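Local coordinates for lipoprotein, putative (PDB 4NOH) that is of unknown function but belongs to a family of uncharacterised bacterial lipoproteins and may bind lipid, at residues M47-T50 against T51-M55; K114-D117 against M118-V121; T13-Q16 against Q17-Q21. One frame throughout, in Å; residues are numbered along the deposited sequence. Where two conformers were deposited one is given.

Contact 1: residues M47-T50 against T51-M55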
loop_
_atom_site.group_PDB
_atom_site.type_symbol
_atom_site.label_atom_id
_atom_site.label_comp_id
_atom_site.label_asym_id
_atom_site.label_seq_id
_atom_site.Cartn_x
_atom_site.Cartn_y
_atom_site.Cartn_z
HETATM N N MSE A 47 3.608 -3.488 -6.705
HETATM C CA MSE A 47 4.888 -3.420 -6.050
HETATM C C MSE A 47 5.670 -4.637 -6.421
HETATM O O MSE A 47 5.169 -5.571 -7.058
HETATM C CB MSE A 47 4.759 -3.267 -4.544
HETATM C CG MSE A 47 4.138 -4.446 -3.829
HETATM SE SE MSE A 47 3.402 -3.912 -2.062
HETATM C CE MSE A 47 1.527 -3.653 -2.542
ATOM N N ASN A 48 6.944 -4.591 -6.091
ATOM C CA ASN A 48 7.785 -5.728 -6.319
ATOM C C ASN A 48 7.791 -6.624 -5.077
ATOM O O ASN A 48 7.351 -6.244 -3.982
ATOM C CB ASN A 48 9.197 -5.383 -6.818
ATOM C CG ASN A 48 10.063 -4.646 -5.812
ATOM O OD1 ASN A 48 9.843 -4.655 -4.608
ATOM N ND2 ASN A 48 11.121 -4.045 -6.319
ATOM N N LYS A 49 8.309 -7.841 -5.266
ATOM C CA LYS A 49 8.355 -8.842 -4.194
ATOM C C LYS A 49 9.127 -8.334 -2.975
ATOM O O LYS A 49 8.697 -8.503 -1.836
ATOM C CB LYS A 49 8.986 -10.128 -4.707
ATOM C CG LYS A 49 9.076 -11.207 -3.653
ATOM C CD LYS A 49 9.764 -12.443 -4.171
ATOM C CE LYS A 49 9.953 -13.431 -3.039
ATOM N NZ LYS A 49 10.649 -14.649 -3.489
ATOM N N THR A 50 10.263 -7.707 -3.210
ATOM C CA THR A 50 11.084 -7.245 -2.119
ATOM C C THR A 50 10.310 -6.257 -1.246
ATOM O O THR A 50 10.347 -6.327 -0.026
ATOM C CB THR A 50 12.404 -6.685 -2.654
ATOM O OG1 THR A 50 13.187 -7.770 -3.169
ATOM C CG2 THR A 50 13.192 -6.028 -1.579
ATOM N N THR A 51 9.595 -5.351 -1.881
ATOM C CA THR A 51 8.822 -4.349 -1.179
ATOM C C THR A 51 7.662 -4.979 -0.447
ATOM O O THR A 51 7.398 -4.668 0.735
ATOM C CB THR A 51 8.313 -3.285 -2.152
ATOM O OG1 THR A 51 9.440 -2.566 -2.697
ATOM C CG2 THR A 51 7.351 -2.296 -1.475
ATOM N N ALA A 52 6.935 -5.854 -1.130
ATOM C CA ALA A 52 5.793 -6.495 -0.481
ATOM C C ALA A 52 6.192 -7.326 0.739
ATOM O O ALA A 52 5.494 -7.341 1.757
ATOM C CB ALA A 52 4.958 -7.306 -1.491
ATOM N N GLU A 53 7.346 -7.986 0.662
ATOM C CA GLU A 53 7.855 -8.743 1.810
ATOM C C GLU A 53 8.081 -7.795 2.980
ATOM O O GLU A 53 7.790 -8.112 4.139
ATOM C CB GLU A 53 9.158 -9.449 1.464
ATOM C CG GLU A 53 8.991 -10.684 0.596
ATOM C CD GLU A 53 10.318 -11.389 0.294
ATOM O OE1 GLU A 53 11.392 -10.724 0.210
ATOM O OE2 GLU A 53 10.302 -12.623 0.132
ATOM N N LYS A 54 8.623 -6.620 2.676
ATOM C CA LYS A 54 8.861 -5.634 3.759
ATOM C C LYS A 54 7.535 -5.124 4.348
ATOM O O LYS A 54 7.437 -4.896 5.556
ATOM C CB LYS A 54 9.758 -4.504 3.254
ATOM C CG LYS A 54 11.191 -4.967 3.014
ATOM C CD LYS A 54 12.024 -3.949 2.262
ATOM C CE LYS A 54 13.460 -4.429 2.098
ATOM N NZ LYS A 54 14.192 -3.533 1.180
HETATM N N MSE A 55 6.528 -4.930 3.511
HETATM C CA MSE A 55 5.205 -4.543 4.002
HETATM C C MSE A 55 4.637 -5.624 4.918
HETATM O O MSE A 55 4.024 -5.310 5.941
HETATM C CB MSE A 55 4.217 -4.320 2.861
HETATM C CG MSE A 55 4.545 -3.060 2.143
HETATM SE SE MSE A 55 3.000 -2.528 1.029
HETATM C CE MSE A 55 1.997 -1.529 2.384
HETATM O O HOH W 1 12.174 -8.233 1.347
HETATM O O HOH W 2 12.692 -10.568 -2.516
#
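N48 is the N-cap of helix 49-57, at the point where strand 42-48 passes into the helix, and its side chain caps T51. The side-chain oxygen N48 OD1 receives two hydrogen bonds from T51: the backbone T51 N, an amide of the first turn, lies 2.8 Å from N48 OD1, close to the line of the CG-OD1 bond, whereas the hydroxyl T51 OG1, 2.9 Å from N48 OD1, sits above the amide plane. Two donors on one oxygen probably limit the rotation of the amide. With CG of N48 tucked between its own backbone N and carbonyl carbon (chi1 67°), the short side chain reaches forward over the first turn; asparagine has the right length for this. Behind the cap, the backbone bond from A52 N to N48 O, at 2.9 Å, opens the regular helical series.

On the outer surface, the stretched K49 chain brings CE to 3.3 Å from E53 OE2, yet K49 NZ stays 4.2 Å from E53 OE2, beyond salt-bridge range. E53 OE1 instead accepts from two waters, which also donate to T50 O and T50 OG1; the latter hydroxyl bonds directly to D124. On the buried face, the small A52 and the selenomethionine M55 lie beside M47, although M47 has two conformers and its exact approach is doubtful. The whole is a classical asparagine N-cap at a strand-to-helix junction.

Contact 2: residues K114-D117 against M118-V121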
loop_
_atom_site.group_PDB
_atom_site.type_symbol
_atom_site.label_atom_id
_atom_site.label_comp_id
_atom_site.label_asym_id
_atom_site.label_seq_id
_atom_site.Cartn_x
_atom_site.Cartn_y
_atom_site.Cartn_z
ATOM N N LYS A 114 -7.787 1.880 0.316
ATOM C CA LYS A 114 -7.573 3.285 0.022
ATOM C C LYS A 114 -6.594 3.414 -1.139
ATOM O O LYS A 114 -5.741 2.556 -1.334
ATOM C CB LYS A 114 -7.018 3.993 1.268
ATOM C CG LYS A 114 -7.974 4.048 2.430
ATOM C CD LYS A 114 -9.143 4.965 2.182
ATOM C CE LYS A 114 -10.057 5.016 3.377
ATOM N NZ LYS A 114 -11.235 5.916 3.184
ATOM N N TYR A 115 -6.766 4.486 -1.921
ATOM C CA TYR A 115 -5.848 4.879 -3.002
ATOM C C TYR A 115 -5.912 4.058 -4.288
ATOM O O TYR A 115 -5.535 4.538 -5.353
ATOM C CB TYR A 115 -4.404 4.932 -2.501
ATOM C CG TYR A 115 -3.450 5.719 -3.389
ATOM C CD1 TYR A 115 -3.626 7.075 -3.563
ATOM C CD2 TYR A 115 -2.323 5.122 -3.971
ATOM C CE1 TYR A 115 -2.754 7.804 -4.331
ATOM C CE2 TYR A 115 -1.434 5.875 -4.743
ATOM C CZ TYR A 115 -1.678 7.215 -4.897
ATOM O OH TYR A 115 -0.833 8.003 -5.650
ATOM N N THR A 116 -6.454 2.859 -4.201
ATOM C CA THR A 116 -6.506 1.979 -5.349
ATOM C C THR A 116 -7.694 1.031 -5.216
ATOM O O THR A 116 -8.370 1.026 -4.198
ATOM C CB THR A 116 -5.184 1.177 -5.410
ATOM O OG1 THR A 116 -5.117 0.415 -6.619
ATOM C CG2 THR A 116 -5.034 0.273 -4.213
ATOM N N ASP A 117 -7.982 0.289 -6.284
ATOM C CA ASP A 117 -8.975 -0.758 -6.245
ATOM C C ASP A 117 -8.327 -2.128 -5.966
ATOM O O ASP A 117 -8.849 -2.925 -5.173
ATOM C CB ASP A 117 -9.713 -0.815 -7.567
ATOM C CG ASP A 117 -10.475 0.423 -7.837
ATOM O OD1 ASP A 117 -11.462 0.663 -7.099
ATOM O OD2 ASP A 117 -10.195 1.110 -8.832
HETATM N N MSE A 118 -7.199 -2.402 -6.623
HETATM C CA MSE A 118 -6.496 -3.694 -6.527
HETATM C C MSE A 118 -5.048 -3.441 -6.205
HETATM O O MSE A 118 -4.526 -2.316 -6.349
HETATM C CB MSE A 118 -6.552 -4.450 -7.861
HETATM C CG MSE A 118 -7.991 -4.551 -8.302
HETATM SE SE MSE A 118 -8.120 -5.690 -9.880
HETATM C CE MSE A 118 -7.356 -4.435 -11.186
ATOM N N TYR A 119 -4.360 -4.489 -5.782
ATOM C CA TYR A 119 -2.949 -4.438 -5.412
ATOM C C TYR A 119 -2.281 -5.605 -6.113
ATOM O O TYR A 119 -2.785 -6.706 -6.089
ATOM C CB TYR A 119 -2.769 -4.593 -3.918
ATOM C CG TYR A 119 -3.626 -3.682 -3.062
ATOM C CD1 TYR A 119 -4.937 -4.006 -2.811
ATOM C CD2 TYR A 119 -3.124 -2.500 -2.506
ATOM C CE1 TYR A 119 -5.731 -3.223 -2.037
ATOM C CE2 TYR A 119 -3.933 -1.699 -1.703
ATOM C CZ TYR A 119 -5.237 -2.072 -1.491
ATOM O OH TYR A 119 -6.059 -1.324 -0.708
ATOM N N ALA A 120 -1.159 -5.381 -6.746
ATOM C CA ALA A 120 -0.466 -6.475 -7.449
ATOM C C ALA A 120 0.959 -6.575 -6.966
ATOM O O ALA A 120 1.573 -5.566 -6.634
ATOM C CB ALA A 120 -0.502 -6.276 -8.948
ATOM N N VAL A 121 1.486 -7.798 -6.911
ATOM C CA VAL A 121 2.868 -7.995 -6.544
ATOM C C VAL A 121 3.494 -8.829 -7.635
ATOM O O VAL A 121 3.002 -9.913 -7.949
ATOM C CB VAL A 121 3.031 -8.645 -5.168
ATOM C CG1 VAL A 121 4.501 -8.729 -4.779
ATOM C CG2 VAL A 121 2.233 -7.888 -4.100
HETATM O O HOH W 3 -5.199 0.570 1.024
#
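The T116 side chain is shared between the two residues that start strand 118-122, its hydroxyl serving M118 and its methyl serving Y119. T116 OG1 donates to M118 O at 2.8 Å, approaching in the carbonyl plane on a lone pair, and has a further, weak hydrogen bond with K43 O. Its rotamer explains the division of labour: OG1 is trans to the T116 backbone N (chi1 -173°), and CG2 therefore takes the site between that N and the carbonyl carbon, from which it reaches over the tyrosine. The methyl T116 CG2 stands 3.7 Å from the centroid of the Y119 ring, in a CH-pi contact 26° off the ring normal and displaced toward CE2. A beta-branched threonine supplies both the donor and the methyl that this place uses.

The far end of the ring is tied through water 3, which lies at its edge, 2.7 Å from Y119 OH, and accepts from K114 N at 3.0 Å. D117 turns its carboxylate from the M118-V121 segment, and its OD2 accepts from K43 N. Strand 118-122 runs on from this loop between strands 84-86 and 42-48, while the Y119 ring packs against V108 and I109 of strand 107-109.

Contact 3: residues T13-Q16 against Q17-Q21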
loop_
_atom_site.group_PDB
_atom_site.type_symbol
_atom_site.label_atom_id
_atom_site.label_comp_id
_atom_site.label_asym_id
_atom_site.label_seq_id
_atom_site.Cartn_x
_atom_site.Cartn_y
_atom_site.Cartn_z
ATOM N N THR A 13 7.916 13.178 -2.586
ATOM C CA THR A 13 8.208 14.458 -1.956
ATOM C C THR A 13 7.098 14.872 -1.000
ATOM O O THR A 13 7.370 15.378 0.066
ATOM C CB THR A 13 8.539 15.586 -2.912
ATOM O OG1 THR A 13 9.023 16.690 -2.130
ATOM C CG2 THR A 13 7.350 15.966 -3.708
ATOM N N GLY A 14 5.851 14.612 -1.361
ATOM C CA GLY A 14 4.753 14.975 -0.496
ATOM C C GLY A 14 4.722 14.138 0.770
ATOM O O GLY A 14 4.452 14.639 1.855
ATOM N N VAL A 15 5.008 12.842 0.629
ATOM C CA VAL A 15 5.053 11.943 1.774
ATOM C C VAL A 15 6.191 12.376 2.680
ATOM O O VAL A 15 6.021 12.513 3.906
ATOM C CB VAL A 15 5.229 10.469 1.330
ATOM C CG1 VAL A 15 5.528 9.578 2.528
ATOM C CG2 VAL A 15 4.013 10.015 0.563
ATOM N N GLN A 16 7.355 12.617 2.095
ATOM C CA GLN A 16 8.504 13.053 2.886
ATOM C C GLN A 16 8.248 14.377 3.600
ATOM O O GLN A 16 8.644 14.561 4.758
ATOM C CB GLN A 16 9.734 13.224 1.984
ATOM C CG GLN A 16 11.007 13.492 2.754
ATOM C CD GLN A 16 11.364 12.338 3.664
ATOM O OE1 GLN A 16 11.571 11.200 3.199
ATOM N NE2 GLN A 16 11.444 12.609 4.961
ATOM N N GLN A 17 7.641 15.335 2.912
ATOM C CA GLN A 17 7.356 16.623 3.536
ATOM C C GLN A 17 6.429 16.455 4.732
ATOM O O GLN A 17 6.504 17.212 5.682
ATOM C CB GLN A 17 6.731 17.613 2.552
ATOM C CG GLN A 17 7.687 18.142 1.493
ATOM C CD GLN A 17 7.037 19.202 0.637
ATOM O OE1 GLN A 17 6.432 20.134 1.149
ATOM N NE2 GLN A 17 7.161 19.068 -0.674
ATOM N N THR A 18 5.522 15.490 4.638
ATOM C CA THR A 18 4.580 15.250 5.711
ATOM C C THR A 18 5.307 14.630 6.899
ATOM O O THR A 18 5.102 15.048 8.030
ATOM C CB THR A 18 3.428 14.374 5.223
ATOM O OG1 THR A 18 2.752 15.064 4.152
ATOM C CG2 THR A 18 2.464 14.100 6.351
HETATM N N MSE A 19 6.160 13.649 6.637
HETATM C CA MSE A 19 6.963 13.057 7.704
HETATM C C MSE A 19 7.751 14.150 8.368
HETATM O O MSE A 19 7.742 14.290 9.603
HETATM C CB MSE A 19 7.962 12.049 7.139
HETATM C CG MSE A 19 7.257 10.915 6.414
HETATM SE SE MSE A 19 6.229 9.838 7.705
HETATM C CE MSE A 19 6.058 8.277 6.535
ATOM N N ASP A 20 8.408 14.980 7.556
ATOM C CA ASP A 20 9.254 16.049 8.077
ATOM C C ASP A 20 8.463 17.006 8.976
ATOM O O ASP A 20 8.929 17.395 10.029
ATOM C CB ASP A 20 9.933 16.859 6.954
ATOM C CG ASP A 20 10.931 16.036 6.138
ATOM O OD1 ASP A 20 11.295 14.907 6.542
ATOM O OD2 ASP A 20 11.347 16.519 5.052
ATOM N N GLN A 21 7.256 17.347 8.564
ATOM C CA GLN A 21 6.437 18.263 9.328
ATOM C C GLN A 21 6.144 17.757 10.741
ATOM O O GLN A 21 6.081 18.529 11.703
ATOM C CB GLN A 21 5.137 18.519 8.568
ATOM C CG GLN A 21 4.205 19.476 9.266
ATOM C CD GLN A 21 2.987 19.792 8.430
ATOM O OE1 GLN A 21 2.811 19.254 7.329
ATOM N NE2 GLN A 21 2.121 20.652 8.956
#
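G14 and T18, one turn apart and both buried in helix 12-21, make the compact part of this contact. Two donors of T18 converge on one carbonyl: T18 OG1 lies 2.9 Å from G14 O and T18 N 3.1 Å from G14 O, reaching it from opposite faces of the carbonyl plane. The hydroxyl gets there because OG1 stands beside the backbone N of T18 (chi1 -61°), which turns it back along the helix. Threonine suits this buried place, its hydroxyl bonded within its own helix. V15 and M19 lie on the sheet-facing side; V15 covers M8, T136 and V160, while the selenomethionine M19, deposited in two conformers, points among I26, Q29 and A140.

The solvent side is looser at T13 and Q17. Exposed Q17 lies alongside T13, and its amide makes a bond to the hydroxyl that is straight but long and weak, with Q17 NE2 3.4 Å from T13 OG1. The one firm side-chain bond described here on this side pairs Q16 with D20: Q16 NE2 is 2.8 Å from D20 OD1, donating within its own amide plane but meeting the carboxylate from above, the two planes being turned 39° apart. A bend at chi2 of Q16 (62°) brings the amide round to D20, and Q16 OE1 meanwhile accepts from K31 NZ, so both ends of the amide are used. Long polar side chains suit this surface. V15, T18 and M19 inward, T13, Q17 and D20 outward, is the pattern of an amphipathic helix packed on a beta-sheet.

In the fold
Along the chain the order is contact 3, contact 1, contact 2. Contacts 1 and 2 are neighbours, with centres 13 Å apart: strands 42-48 and 118-122 lie side by side in the nine-stranded mixed sheet, where M47 N probably bonds to A120 O at 2.9 Å, and V121 packs on A52 at the start of helix 49-57. One marks where a strand passes into a helix, the other where a loop passes into a strand. Contact 3 stands apart, its centre about 22 Å from either, on helix 12-21 against strands 5-10, 26-39 and 134-142. The common sheet therefore connects all three, though contact 3 touches neither of the others.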